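Local structure of geranyltranstransferase (Methylococcus capsulatus, 3TS7) at residues K219-A224 with E274-S279; P55-A60 with A190-S195; F225-D230 with S263-K268; Q63-A68 with A281-E286; Q164-A169 with H184-G189. The protein probably catalyses the condensation of isopentenyl diphosphate with allylic diphosphates to farnesyl diphosphate, using magnesium ions. One frame throughout, in Å; residues are numbered along the deposited sequence.

Contact 1. Residues K219-A224 with E274-S279; sequences KCIGLA and EAALES
Cys220 packs on two successive alanines, Ala275 and Ala276, and Ile221 on the second, in a close antiparallel helix pair of the all-helical isoprenoid synthase fold. The short segments of helices 208-237 and 262-279 run at 161° to each other and approach to 8.5 Å between axes, a spacing that the small alanine side chains allow. Cys220 points its side chain at the partner helix. With SG anti to the carbonyl carbon (chi1 -63°), the sulfur comes to rest beside the methyl group of Ala275, SG to CB 3.7 Å, while Cys220 CB lies 3.9 Å from Ala276 CB. One residue on, Ile221 brings its branch methyl rather than its longer arm to the contact: CG2 meets Ala276 CB at 3.8 Å, so the Ala276 methyl is touched by both Cys220 and Ile221. The Ile221 side chain also packs on Ala294 and Ile297 of helix 288-298, which thus joins the pair as a third helix. On the alanine side, Ser279 folds its hydroxyl back over its own helix, OG donating to Ala275 O at 2.9 Å from the face of the carbonyl plane opposite to that used by Ser279 N.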
# COMPACT_ATOMS: atom_id res chain seq x y z
N LYS B 219 -3.88 -20.43 -9.44
CA LYS B 219 -2.80 -20.20 -10.42
C LYS B 219 -3.24 -20.56 -11.84
O LYS B 219 -3.06 -19.78 -12.79
CB LYS B 219 -1.55 -21.00 -10.04
CG LYS B 219 -0.38 -20.81 -11.02
CD LYS B 219 0.84 -21.57 -10.59
CE LYS B 219 2.05 -21.17 -11.44
NZ LYS B 219 3.26 -21.89 -10.95
N CYS B 220 -3.88 -21.73 -11.98
CA CYS B 220 -4.34 -22.22 -13.28
C CYS B 220 -5.48 -21.38 -13.85
O CYS B 220 -5.46 -21.06 -15.03
CB CYS B 220 -4.70 -23.72 -13.23
SG CYS B 220 -3.32 -24.79 -12.84
N ILE B 221 -6.47 -20.97 -13.04
CA ILE B 221 -7.50 -20.12 -13.63
C ILE B 221 -6.98 -18.72 -14.02
O ILE B 221 -7.44 -18.14 -15.01
CB ILE B 221 -8.83 -20.02 -12.82
CG1 ILE B 221 -8.68 -19.19 -11.56
CG2 ILE B 221 -9.40 -21.43 -12.49
CD1 ILE B 221 -9.98 -19.12 -10.75
N GLY B 222 -6.02 -18.21 -13.25
CA GLY B 222 -5.42 -16.90 -13.51
C GLY B 222 -4.71 -16.92 -14.86
O GLY B 222 -4.89 -16.01 -15.67
N LEU B 223 -3.94 -17.97 -15.12
CA LEU B 223 -3.21 -18.06 -16.38
C LEU B 223 -4.16 -18.26 -17.55
O LEU B 223 -4.07 -17.57 -18.56
CB LEU B 223 -2.17 -19.18 -16.32
CG LEU B 223 -0.87 -18.81 -15.62
CD1 LEU B 223 -0.14 -20.06 -15.21
CD2 LEU B 223 0.01 -17.89 -16.50
N ALA B 224 -5.10 -19.19 -17.37
CA ALA B 224 -6.06 -19.56 -18.40
C ALA B 224 -6.91 -18.38 -18.88
O ALA B 224 -7.12 -18.24 -20.08
CB ALA B 224 -6.94 -20.73 -17.92
N GLU B 274 -8.13 -27.76 -17.42
CA GLU B 274 -8.09 -29.13 -16.90
C GLU B 274 -7.35 -29.27 -15.60
O GLU B 274 -7.77 -30.02 -14.73
CB GLU B 274 -7.44 -30.09 -17.91
CG GLU B 274 -8.21 -30.21 -19.22
CD GLU B 274 -7.43 -30.90 -20.32
OE1 GLU B 274 -7.84 -30.78 -21.50
OE2 GLU B 274 -6.43 -31.59 -20.03
N ALA B 275 -6.20 -28.60 -15.49
CA ALA B 275 -5.38 -28.67 -14.29
C ALA B 275 -6.10 -27.99 -13.09
O ALA B 275 -6.00 -28.48 -11.98
CB ALA B 275 -4.00 -28.04 -14.54
N ALA B 276 -6.82 -26.90 -13.37
CA ALA B 276 -7.68 -26.23 -12.38
C ALA B 276 -8.70 -27.20 -11.75
O ALA B 276 -8.78 -27.33 -10.52
CB ALA B 276 -8.38 -25.04 -13.02
N LEU B 277 -9.45 -27.90 -12.60
CA LEU B 277 -10.47 -28.85 -12.15
C LEU B 277 -9.88 -30.05 -11.42
O LEU B 277 -10.45 -30.53 -10.42
CB LEU B 277 -11.32 -29.32 -13.33
CG LEU B 277 -12.20 -28.27 -13.99
CD1 LEU B 277 -12.76 -28.79 -15.30
CD2 LEU B 277 -13.35 -27.82 -13.05
N GLU B 278 -8.71 -30.50 -11.87
CA GLU B 278 -8.03 -31.62 -11.21
C GLU B 278 -7.47 -31.28 -9.82
O GLU B 278 -7.39 -32.16 -8.97
CB GLU B 278 -6.90 -32.17 -12.08
CG GLU B 278 -6.37 -33.55 -11.64
CD GLU B 278 -7.45 -34.66 -11.55
OE1 GLU B 278 -7.27 -35.58 -10.74
OE2 GLU B 278 -8.48 -34.63 -12.27
N SER B 279 -7.09 -30.01 -9.62
CA SER B 279 -6.72 -29.48 -8.31
C SER B 279 -7.83 -29.67 -7.27
O SER B 279 -7.56 -29.80 -6.09
CB SER B 279 -6.44 -27.95 -8.40
OG SER B 279 -5.38 -27.66 -9.31

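Contact 2. Residues P55-A60 with A190-S195; sequences PLLTYA and ALIRAS
Thr58 carries its hydroxyl anti to the carbonyl carbon (chi1 -58°), and this rotation turns OG1 to the last residue of the facing segment, Ser195. Leu57 likewise has CG anti to its carbonyl carbon (chi1 -74°), and from there its CD1 methyl extends to Ile192. OG1 of Thr58 lies 2.9 Å from Ser195 O. Thr58 OG1 is also hydrogen-bonded to Arg54 O, one turn back in the same helix, so its single proton may not be available to Ser195 O. The same Ser195 carbonyl has Thr58 CA at 3.5 Å, a weak CA-H...O contact, and the two backbones are nearest here, as the 5.1 Å between Thr58 CA and Ser195 CA indicates. The segments belong to helices 53-65 and 177-201, two neighbours in the central bundle of the isoprenoid synthase fold; they run nearly side by side, 29° apart in direction, with axes 8.8 Å apart. A little away from the polar point the contact turns apolar: Leu57 CD1 meets Ile192 CG2 at 3.7 Å, the two side chains crossing obliquely. Leu57 also packs on Ile221 and Ile192 on Phe225, both of helix 208-237, and a phosphate ion is bound about 6 Å from the Ile192 side chain. Ser195 keeps its own buried hydroxyl inside its helix, where OG donates to Leu191 O at 2.8 Å; that carbonyl accepts Ser195 N as well.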
# COMPACT_ATOMS: atom_id res chain seq x y z
N PRO B 55 -13.06 -10.89 -4.90
CA PRO B 55 -13.99 -11.22 -3.82
C PRO B 55 -14.78 -12.50 -4.04
O PRO B 55 -14.99 -13.24 -3.09
CB PRO B 55 -14.96 -10.03 -3.84
CG PRO B 55 -14.09 -8.90 -4.20
CD PRO B 55 -13.18 -9.46 -5.26
N LEU B 56 -15.23 -12.74 -5.27
CA LEU B 56 -15.97 -13.97 -5.58
C LEU B 56 -15.09 -15.18 -5.28
O LEU B 56 -15.54 -16.12 -4.64
CB LEU B 56 -16.43 -14.01 -7.03
CG LEU B 56 -17.58 -13.09 -7.42
CD1 LEU B 56 -17.74 -13.09 -8.94
CD2 LEU B 56 -18.86 -13.47 -6.73
N LEU B 57 -13.83 -15.12 -5.71
CA LEU B 57 -12.87 -16.16 -5.35
C LEU B 57 -12.71 -16.31 -3.84
O LEU B 57 -12.65 -17.42 -3.35
CB LEU B 57 -11.51 -15.89 -5.98
CG LEU B 57 -11.48 -16.17 -7.48
CD1 LEU B 57 -10.22 -15.56 -8.09
CD2 LEU B 57 -11.54 -17.68 -7.72
N THR B 58 -12.63 -15.19 -3.11
CA THR B 58 -12.54 -15.28 -1.64
C THR B 58 -13.81 -15.94 -1.04
O THR B 58 -13.70 -16.89 -0.27
CB THR B 58 -12.29 -13.89 -1.00
OG1 THR B 58 -11.07 -13.35 -1.54
CG2 THR B 58 -12.12 -14.03 0.51
N TYR B 59 -14.98 -15.44 -1.41
CA TYR B 59 -16.22 -15.97 -0.88
C TYR B 59 -16.44 -17.43 -1.31
O TYR B 59 -16.81 -18.27 -0.49
CB TYR B 59 -17.42 -15.10 -1.29
CG TYR B 59 -17.52 -13.74 -0.60
CD1 TYR B 59 -17.52 -13.63 0.80
CD2 TYR B 59 -17.66 -12.58 -1.35
CE1 TYR B 59 -17.63 -12.37 1.43
CE2 TYR B 59 -17.78 -11.33 -0.75
CZ TYR B 59 -17.77 -11.24 0.64
OH TYR B 59 -17.89 -9.98 1.18
N ALA B 60 -16.17 -17.74 -2.57
CA ALA B 60 -16.38 -19.12 -3.06
C ALA B 60 -15.43 -20.10 -2.42
O ALA B 60 -15.84 -21.21 -2.10
CB ALA B 60 -16.27 -19.18 -4.60
N ALA B 190 -0.66 -13.26 -8.87
CA ALA B 190 -0.35 -13.21 -7.44
C ALA B 190 -1.56 -12.74 -6.63
O ALA B 190 -1.87 -13.33 -5.59
CB ALA B 190 0.90 -12.34 -7.16
N LEU B 191 -2.28 -11.73 -7.13
CA LEU B 191 -3.42 -11.19 -6.37
C LEU B 191 -4.63 -12.13 -6.42
O LEU B 191 -5.43 -12.16 -5.47
CB LEU B 191 -3.82 -9.78 -6.86
CG LEU B 191 -4.77 -8.97 -5.96
CD1 LEU B 191 -4.18 -8.78 -4.56
CD2 LEU B 191 -5.18 -7.64 -6.59
N ILE B 192 -4.77 -12.89 -7.50
CA ILE B 192 -5.84 -13.89 -7.61
C ILE B 192 -5.58 -15.02 -6.62
O ILE B 192 -6.48 -15.44 -5.89
CB ILE B 192 -5.98 -14.41 -9.07
CG1 ILE B 192 -6.74 -13.38 -9.90
CG2 ILE B 192 -6.70 -15.76 -9.12
CD1 ILE B 192 -6.47 -13.51 -11.39
N ARG B 193 -4.33 -15.51 -6.58
CA ARG B 193 -3.95 -16.52 -5.61
C ARG B 193 -4.06 -16.01 -4.19
O ARG B 193 -4.40 -16.78 -3.29
CB ARG B 193 -2.53 -17.01 -5.86
CG ARG B 193 -2.39 -17.75 -7.23
CD ARG B 193 -0.98 -17.77 -7.68
NE ARG B 193 -0.20 -18.78 -6.98
CZ ARG B 193 1.02 -19.16 -7.34
NH1 ARG B 193 1.64 -20.10 -6.66
NH2 ARG B 193 1.63 -18.59 -8.38
N ALA B 194 -3.79 -14.71 -3.99
CA ALA B 194 -3.93 -14.13 -2.63
C ALA B 194 -5.37 -14.21 -2.20
O ALA B 194 -5.64 -14.51 -1.05
CB ALA B 194 -3.46 -12.65 -2.60
N SER B 195 -6.30 -13.94 -3.12
CA SER B 195 -7.73 -13.95 -2.78
C SER B 195 -8.19 -15.31 -2.25
O SER B 195 -9.03 -15.39 -1.35
CB SER B 195 -8.55 -13.59 -4.00
OG SER B 195 -8.06 -12.39 -4.55

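Contact 3. Residues F225-D230 with S263-K268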
# COMPACT_ATOMS: atom_id res chain seq x y z
N PHE B 225 -7.40 -17.53 -17.98
CA PHE B 225 -8.33 -16.47 -18.43
C PHE B 225 -7.67 -15.37 -19.26
O PHE B 225 -8.28 -14.78 -20.18
CB PHE B 225 -9.21 -15.92 -17.27
CG PHE B 225 -8.69 -14.65 -16.63
CD1 PHE B 225 -9.06 -13.40 -17.11
CD2 PHE B 225 -7.88 -14.71 -15.51
CE1 PHE B 225 -8.60 -12.21 -16.51
CE2 PHE B 225 -7.41 -13.52 -14.90
CZ PHE B 225 -7.77 -12.28 -15.40
N GLN B 226 -6.41 -15.10 -18.96
CA GLN B 226 -5.67 -14.14 -19.76
C GLN B 226 -5.26 -14.70 -21.12
O GLN B 226 -5.24 -13.96 -22.10
CB GLN B 226 -4.49 -13.59 -18.98
CG GLN B 226 -4.95 -12.67 -17.88
CD GLN B 226 -3.80 -12.08 -17.15
OE1 GLN B 226 -2.95 -12.79 -16.61
NE2 GLN B 226 -3.73 -10.76 -17.13
N ILE B 227 -4.98 -16.00 -21.19
CA ILE B 227 -4.79 -16.67 -22.48
C ILE B 227 -6.07 -16.49 -23.29
O ILE B 227 -6.03 -16.07 -24.45
CB ILE B 227 -4.45 -18.17 -22.34
CG1 ILE B 227 -3.11 -18.37 -21.64
CG2 ILE B 227 -4.40 -18.83 -23.75
CD1 ILE B 227 -2.84 -19.82 -21.18
N GLN B 228 -7.22 -16.74 -22.66
CA GLN B 228 -8.52 -16.54 -23.31
C GLN B 228 -8.84 -15.09 -23.71
O GLN B 228 -9.45 -14.85 -24.76
CB GLN B 228 -9.66 -17.19 -22.51
CG GLN B 228 -11.03 -17.23 -23.22
CD GLN B 228 -11.07 -18.16 -24.43
OE1 GLN B 228 -10.30 -19.12 -24.52
NE2 GLN B 228 -11.98 -17.88 -25.35
N ASP B 229 -8.43 -14.12 -22.89
CA ASP B 229 -8.48 -12.71 -23.27
C ASP B 229 -7.77 -12.46 -24.60
O ASP B 229 -8.29 -11.77 -25.47
CB ASP B 229 -7.86 -11.80 -22.20
CG ASP B 229 -8.82 -11.50 -21.05
OD1 ASP B 229 -8.35 -10.96 -20.02
OD2 ASP B 229 -10.03 -11.79 -21.17
N ASP B 230 -6.57 -13.03 -24.74
CA ASP B 230 -5.79 -12.89 -25.97
C ASP B 230 -6.48 -13.54 -27.17
O ASP B 230 -6.50 -12.96 -28.25
CB ASP B 230 -4.38 -13.45 -25.79
CG ASP B 230 -3.51 -12.55 -24.94
OD1 ASP B 230 -4.02 -11.51 -24.48
OD2 ASP B 230 -2.33 -12.88 -24.73
N SER B 263 -4.40 -22.09 -32.37
CA SER B 263 -4.67 -23.45 -31.88
C SER B 263 -3.80 -23.83 -30.68
O SER B 263 -4.27 -24.48 -29.75
CB SER B 263 -4.46 -24.51 -32.98
OG SER B 263 -4.24 -23.89 -34.23
N GLY B 264 -2.53 -23.44 -30.72
CA GLY B 264 -1.63 -23.64 -29.58
C GLY B 264 -2.07 -22.86 -28.34
O GLY B 264 -1.96 -23.36 -27.23
N ALA B 265 -2.55 -21.63 -28.54
CA ALA B 265 -3.09 -20.80 -27.46
C ALA B 265 -4.38 -21.41 -26.89
O ALA B 265 -4.51 -21.56 -25.68
CB ALA B 265 -3.35 -19.39 -27.95
N LYS B 266 -5.29 -21.79 -27.78
CA LYS B 266 -6.51 -22.53 -27.39
C LYS B 266 -6.24 -23.77 -26.58
O LYS B 266 -6.90 -23.98 -25.57
CB LYS B 266 -7.35 -22.87 -28.61
CG LYS B 266 -8.15 -21.70 -29.10
CD LYS B 266 -9.03 -22.09 -30.25
CE LYS B 266 -9.77 -20.88 -30.75
NZ LYS B 266 -10.42 -21.09 -32.06
N GLU B 267 -5.28 -24.58 -27.02
CA GLU B 267 -4.90 -25.81 -26.30
C GLU B 267 -4.26 -25.54 -24.95
O GLU B 267 -4.47 -26.29 -23.99
CB GLU B 267 -3.93 -26.64 -27.15
CG GLU B 267 -3.52 -28.00 -26.54
CD GLU B 267 -2.24 -28.55 -27.14
OE1 GLU B 267 -1.33 -28.91 -26.36
OE2 GLU B 267 -2.14 -28.63 -28.39
N LYS B 268 -3.42 -24.51 -24.89
CA LYS B 268 -2.79 -24.12 -23.62
C LYS B 268 -3.83 -23.69 -22.56
O LYS B 268 -3.72 -24.10 -21.40
CB LYS B 268 -1.76 -22.99 -23.81
CG LYS B 268 -0.80 -22.88 -22.63
CD LYS B 268 0.59 -23.42 -22.95
CE LYS B 268 0.65 -24.94 -23.10
NZ LYS B 268 1.89 -25.49 -22.50
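Ile227 lays its CG2 methyl against the backbone carbonyl of Ala265, CG2 to O 3.3 Å, and extends its other arm to Lys268. It is the one side chain of 225-230 that carries the contact, and its first side-chain bond is directed toward helix 262-279. Its two branches divide the work: CG2, anti to the backbone N, takes the carbonyl and stands 4.4 Å from Ala265 CB, while CD1, at the end of the CG1 arm, meets Lys268 CG at 4.0 Å. Lys268 offers only the root of its chain. The bends further out lead the ammonium group away from Ile227, to a long, weak ion pair with Glu271. Helix 208-237 bears the second aspartate-rich motif of prenyl synthases, which begins at Asp229 and Asp230 and in relatives helps to hold magnesium. In this structure Asp229 forms a salt bridge with Arg300, and Asp230 OD2 accepts the backbone N of Tyr256. Ile227 packs two residues ahead of the motif, where Tyr256 of helix 256-260 also touches it. Chemically, the contact is a branched aliphatic chain set on a backbone carbonyl, an alanine and one methylene of a lysine. With nothing directional between the segments, their relative placing here depends on shape and burial, and the carboxylates of Asp229 and Asp230 find their partners elsewhere.

Contact 4. Residues Q63-A68 with A281-E286; sequences QTIGVA and AGFGPE
Thr64 OG1 stands between two backbone carbonyls: Glu286 O across the contact, at 3.2 Å, and Ala60 O one turn back in its own helix. The hydroxyl has one proton for the two, and Ala60 is the stronger partner, so whether the proton serves Glu286 is open. The same side chain sends its CG2 methyl over one face of the Phe283 ring, 4.0 Å from CD2, the threonine crossing the phenylalanine at about a right angle. Ile65 lies alongside the ring instead and reaches it obliquely, CG2 to CE2 4.0 Å. CG1 of Ile65 sits between backbone N and carbonyl carbon (chi1 61°), which leaves CG2 as the branch that touches. Within 281-286 the turn is braced by Gly284 N, which donates to Glu286 OE1 at 3.1 Å, on the syn side of the carboxylate with an angle of 151° at the hydrogen. Arg291 holds the carbonyls of Phe283 and Gly284, and a phosphate ion is bound about 4 Å from the Phe283 side chain. The contact thus joins the C-terminal end of helix 53-65 to the link between helices 262-279 and 288-298, with Leu214 of helix 208-237 against both Ile65 and Phe283, and Leu290 of helix 288-298 against Thr64.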
# COMPACT_ATOMS: atom_id res chain seq x y z
N GLN B 63 -16.66 -20.73 1.30
CA GLN B 63 -17.83 -21.62 1.31
C GLN B 63 -17.41 -23.07 1.08
O GLN B 63 -17.98 -23.99 1.68
CB GLN B 63 -18.86 -21.18 0.26
CG GLN B 63 -20.21 -21.82 0.43
CD GLN B 63 -21.17 -21.42 -0.64
OE1 GLN B 63 -21.63 -20.28 -0.69
NE2 GLN B 63 -21.50 -22.36 -1.51
N THR B 64 -16.38 -23.27 0.26
CA THR B 64 -15.89 -24.60 -0.09
C THR B 64 -15.24 -25.30 1.09
O THR B 64 -15.47 -26.48 1.32
CB THR B 64 -14.94 -24.53 -1.32
OG1 THR B 64 -15.70 -24.12 -2.47
CG2 THR B 64 -14.28 -25.88 -1.63
N ILE B 65 -14.46 -24.56 1.86
CA ILE B 65 -13.75 -25.13 3.00
C ILE B 65 -14.51 -24.89 4.33
O ILE B 65 -14.02 -25.21 5.41
CB ILE B 65 -12.30 -24.56 3.09
CG1 ILE B 65 -12.37 -23.04 3.27
CG2 ILE B 65 -11.50 -24.95 1.83
CD1 ILE B 65 -11.01 -22.35 3.35
N GLY B 66 -15.70 -24.31 4.26
CA GLY B 66 -16.56 -24.16 5.45
C GLY B 66 -16.25 -23.00 6.38
O GLY B 66 -16.42 -23.12 7.59
N VAL B 67 -15.78 -21.88 5.82
CA VAL B 67 -15.56 -20.66 6.60
C VAL B 67 -16.81 -19.81 6.44
O VAL B 67 -17.30 -19.61 5.33
CB VAL B 67 -14.31 -19.84 6.12
CG1 VAL B 67 -14.13 -18.57 6.96
CG2 VAL B 67 -13.04 -20.67 6.18
N ALA B 68 -17.31 -19.31 7.56
CA ALA B 68 -18.46 -18.44 7.55
C ALA B 68 -18.11 -17.17 6.81
O ALA B 68 -16.98 -16.69 6.90
CB ALA B 68 -18.89 -18.13 8.99
N ALA B 281 -9.83 -32.23 -6.94
CA ALA B 281 -10.07 -33.67 -6.64
C ALA B 281 -10.08 -34.00 -5.14
O ALA B 281 -10.61 -35.04 -4.72
CB ALA B 281 -9.03 -34.55 -7.37
N GLY B 282 -9.52 -33.12 -4.32
CA GLY B 282 -9.53 -33.33 -2.87
C GLY B 282 -10.83 -32.87 -2.22
O GLY B 282 -11.00 -32.97 -1.01
N PHE B 283 -11.74 -32.36 -3.03
CA PHE B 283 -13.03 -31.90 -2.54
C PHE B 283 -14.18 -32.60 -3.24
O PHE B 283 -14.05 -33.03 -4.38
CB PHE B 283 -13.14 -30.40 -2.76
CG PHE B 283 -12.06 -29.60 -2.07
CD1 PHE B 283 -10.89 -29.27 -2.75
CD2 PHE B 283 -12.22 -29.21 -0.75
CE1 PHE B 283 -9.87 -28.54 -2.10
CE2 PHE B 283 -11.22 -28.48 -0.10
CZ PHE B 283 -10.05 -28.15 -0.76
N GLY B 284 -15.32 -32.67 -2.56
CA GLY B 284 -16.53 -33.26 -3.13
C GLY B 284 -17.43 -32.20 -3.74
O GLY B 284 -16.93 -31.22 -4.30
N PRO B 285 -18.78 -32.39 -3.63
CA PRO B 285 -19.71 -31.43 -4.25
C PRO B 285 -19.68 -30.02 -3.63
O PRO B 285 -20.18 -29.10 -4.28
CB PRO B 285 -21.10 -32.09 -4.05
CG PRO B 285 -20.93 -32.96 -2.88
CD PRO B 285 -19.51 -33.51 -3.01
N GLU B 286 -19.10 -29.86 -2.44
CA GLU B 286 -18.87 -28.50 -1.86
C GLU B 286 -17.97 -27.65 -2.75
O GLU B 286 -17.95 -26.42 -2.63
CB GLU B 286 -18.19 -28.48 -0.46
CG GLU B 286 -18.06 -29.76 0.37
CD GLU B 286 -17.17 -30.82 -0.26
OE1 GLU B 286 -15.92 -30.79 -0.16
OE2 GLU B 286 -17.78 -31.71 -0.85

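Contact 5. Residues Q164-A169 with H184-G189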
# COMPACT_ATOMS: atom_id res chain seq x y z
N GLN B 164 3.61 -5.35 -13.41
CA GLN B 164 3.30 -4.20 -14.25
C GLN B 164 4.58 -3.60 -14.84
O GLN B 164 4.60 -3.24 -16.02
CB GLN B 164 2.43 -3.17 -13.50
CG GLN B 164 2.20 -1.83 -14.23
CD GLN B 164 1.41 -1.90 -15.54
OE1 GLN B 164 1.12 -2.98 -16.07
NE2 GLN B 164 1.06 -0.73 -16.07
N ALA B 165 5.65 -3.54 -14.03
CA ALA B 165 6.98 -3.12 -14.50
C ALA B 165 7.51 -4.01 -15.62
O ALA B 165 8.05 -3.51 -16.61
CB ALA B 165 7.98 -3.07 -13.35
N ILE B 166 7.36 -5.33 -15.47
CA ILE B 166 7.77 -6.28 -16.51
C ILE B 166 6.96 -6.08 -17.80
O ILE B 166 7.51 -6.08 -18.91
CB ILE B 166 7.75 -7.73 -15.99
CG1 ILE B 166 8.80 -7.89 -14.88
CG2 ILE B 166 8.03 -8.75 -17.12
CD1 ILE B 166 8.66 -9.17 -14.10
N ASP B 167 5.65 -5.87 -17.64
CA ASP B 167 4.74 -5.58 -18.74
C ASP B 167 5.11 -4.32 -19.55
O ASP B 167 5.04 -4.32 -20.79
CB ASP B 167 3.32 -5.48 -18.20
CG ASP B 167 2.25 -5.65 -19.26
OD1 ASP B 167 2.57 -5.87 -20.44
OD2 ASP B 167 1.06 -5.56 -18.90
N LEU B 168 5.49 -3.25 -18.85
CA LEU B 168 5.94 -2.02 -19.51
C LEU B 168 7.28 -2.20 -20.23
O LEU B 168 7.46 -1.70 -21.33
CB LEU B 168 6.00 -0.85 -18.52
CG LEU B 168 4.63 -0.40 -17.99
CD1 LEU B 168 4.80 0.74 -16.99
CD2 LEU B 168 3.68 -0.00 -19.12
N ALA B 169 8.20 -2.93 -19.61
CA ALA B 169 9.54 -3.17 -20.15
C ALA B 169 9.57 -4.13 -21.36
O ALA B 169 10.63 -4.36 -21.95
CB ALA B 169 10.48 -3.68 -19.04
N HIS B 184 2.55 -12.59 -16.47
CA HIS B 184 1.13 -12.68 -16.12
C HIS B 184 0.88 -13.22 -14.71
O HIS B 184 -0.04 -12.75 -14.03
CB HIS B 184 0.36 -13.52 -17.14
CG HIS B 184 0.01 -12.79 -18.39
ND1 HIS B 184 -0.73 -11.62 -18.40
CD2 HIS B 184 0.28 -13.06 -19.69
CE1 HIS B 184 -0.89 -11.20 -19.64
NE2 HIS B 184 -0.29 -12.06 -20.45
N ILE B 185 1.71 -14.18 -14.29
CA ILE B 185 1.71 -14.77 -12.94
C ILE B 185 1.97 -13.68 -11.89
O ILE B 185 1.29 -13.63 -10.85
CB ILE B 185 2.74 -15.93 -12.85
CG1 ILE B 185 2.20 -17.18 -13.55
CG2 ILE B 185 3.07 -16.33 -11.40
CD1 ILE B 185 3.30 -18.20 -13.96
N ARG B 186 2.91 -12.79 -12.18
CA ARG B 186 3.21 -11.70 -11.26
C ARG B 186 2.16 -10.60 -11.29
O ARG B 186 1.61 -10.24 -10.22
CB ARG B 186 4.63 -11.16 -11.49
CG ARG B 186 5.75 -12.10 -11.12
CD ARG B 186 7.00 -11.70 -11.93
NE ARG B 186 8.19 -12.47 -11.58
CZ ARG B 186 9.10 -12.08 -10.70
NH1 ARG B 186 8.97 -10.93 -10.03
NH2 ARG B 186 10.15 -12.86 -10.47
N LYS B 187 1.86 -10.10 -12.49
CA LYS B 187 0.95 -8.95 -12.68
C LYS B 187 -0.48 -9.20 -12.21
O LYS B 187 -1.12 -8.29 -11.66
CB LYS B 187 0.94 -8.49 -14.15
CG LYS B 187 -0.12 -7.41 -14.49
CD LYS B 187 0.27 -6.54 -15.69
CE LYS B 187 -0.92 -5.74 -16.20
NZ LYS B 187 -1.15 -4.47 -15.45
N THR B 188 -0.98 -10.40 -12.45
CA THR B 188 -2.40 -10.72 -12.28
C THR B 188 -2.56 -11.92 -11.36
O THR B 188 -3.45 -11.96 -10.50
CB THR B 188 -3.05 -11.01 -13.67
OG1 THR B 188 -2.85 -9.87 -14.53
CG2 THR B 188 -4.53 -11.29 -13.57
N GLY B 189 -1.68 -12.89 -11.54
CA GLY B 189 -1.79 -14.16 -10.84
C GLY B 189 -1.63 -14.06 -9.34
O GLY B 189 -2.38 -14.69 -8.60
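Gln164 and Asp167, from the Gly-Gln-x-x-Asp sequence of helix 160-168, meet Lys187, the first residue of a Lys-Thr pair on helix 177-201. Lys187 NZ donates to Gln164 OE1 at 2.8 Å, coming from above the amide, 56° out of the carbonyl plane and off either lone pair. A bend at the last torsion (chi4 83°) turns NZ to the amide; Lys187 is modelled in two conformers, and the bond, made by the one described here, may not hold in the other. Asp167 lies across the lysine chain, with OD2 3.4 Å from CE and 4.2 Å from NZ, opposite charges beyond a salt bridge. In related prenyl synthases the equivalent lysine reaches the allylic diphosphate, and the first aspartate-rich motif is close here too: Asp90 forms a long, weak ion pair with Lys187, and Asp96 weakly accepts Gln164 NE2. Replacing Gln164 by a leucine would probably leave the Lys187 amine without its short amide partner and freer to swing, and would remove the weak amide bond to Asp96. The backbone under Lys187 makes a wider pi-type turn, His184 O taking both Thr188 N and Gly189 N. On the flank toward the second subunit, Ile166 CD1 touches Arg186 CD at 3.7 Å. Arg186 NE is hydrogen-bonded to Asn182 OD1, and Met34 of the second subunit packs on Ile166 and Arg186.

How the contacts relate
Contacts 1, 2 and 3 are buried, contacts 4 and 5 only partly so. Contacts 1 and 3 join the same two helices, 208-237 and 262-279, about 13 Å apart between centres, and both are apolar, the first built on alanines, the second on an isoleucine. Contact 2 is the most central and adds a threonine hydroxyl to its packing; it shares helix 53-65 with contact 4 and helix 177-201 with contact 5. Helix 208-237 also ties it to contacts 1 and 3. Contacts 4 and 5 lie on opposite sides of the chain's centre: one packs a helix end on an aromatic ring in an interhelical loop, the other gathers charged and amide groups at the probable active site.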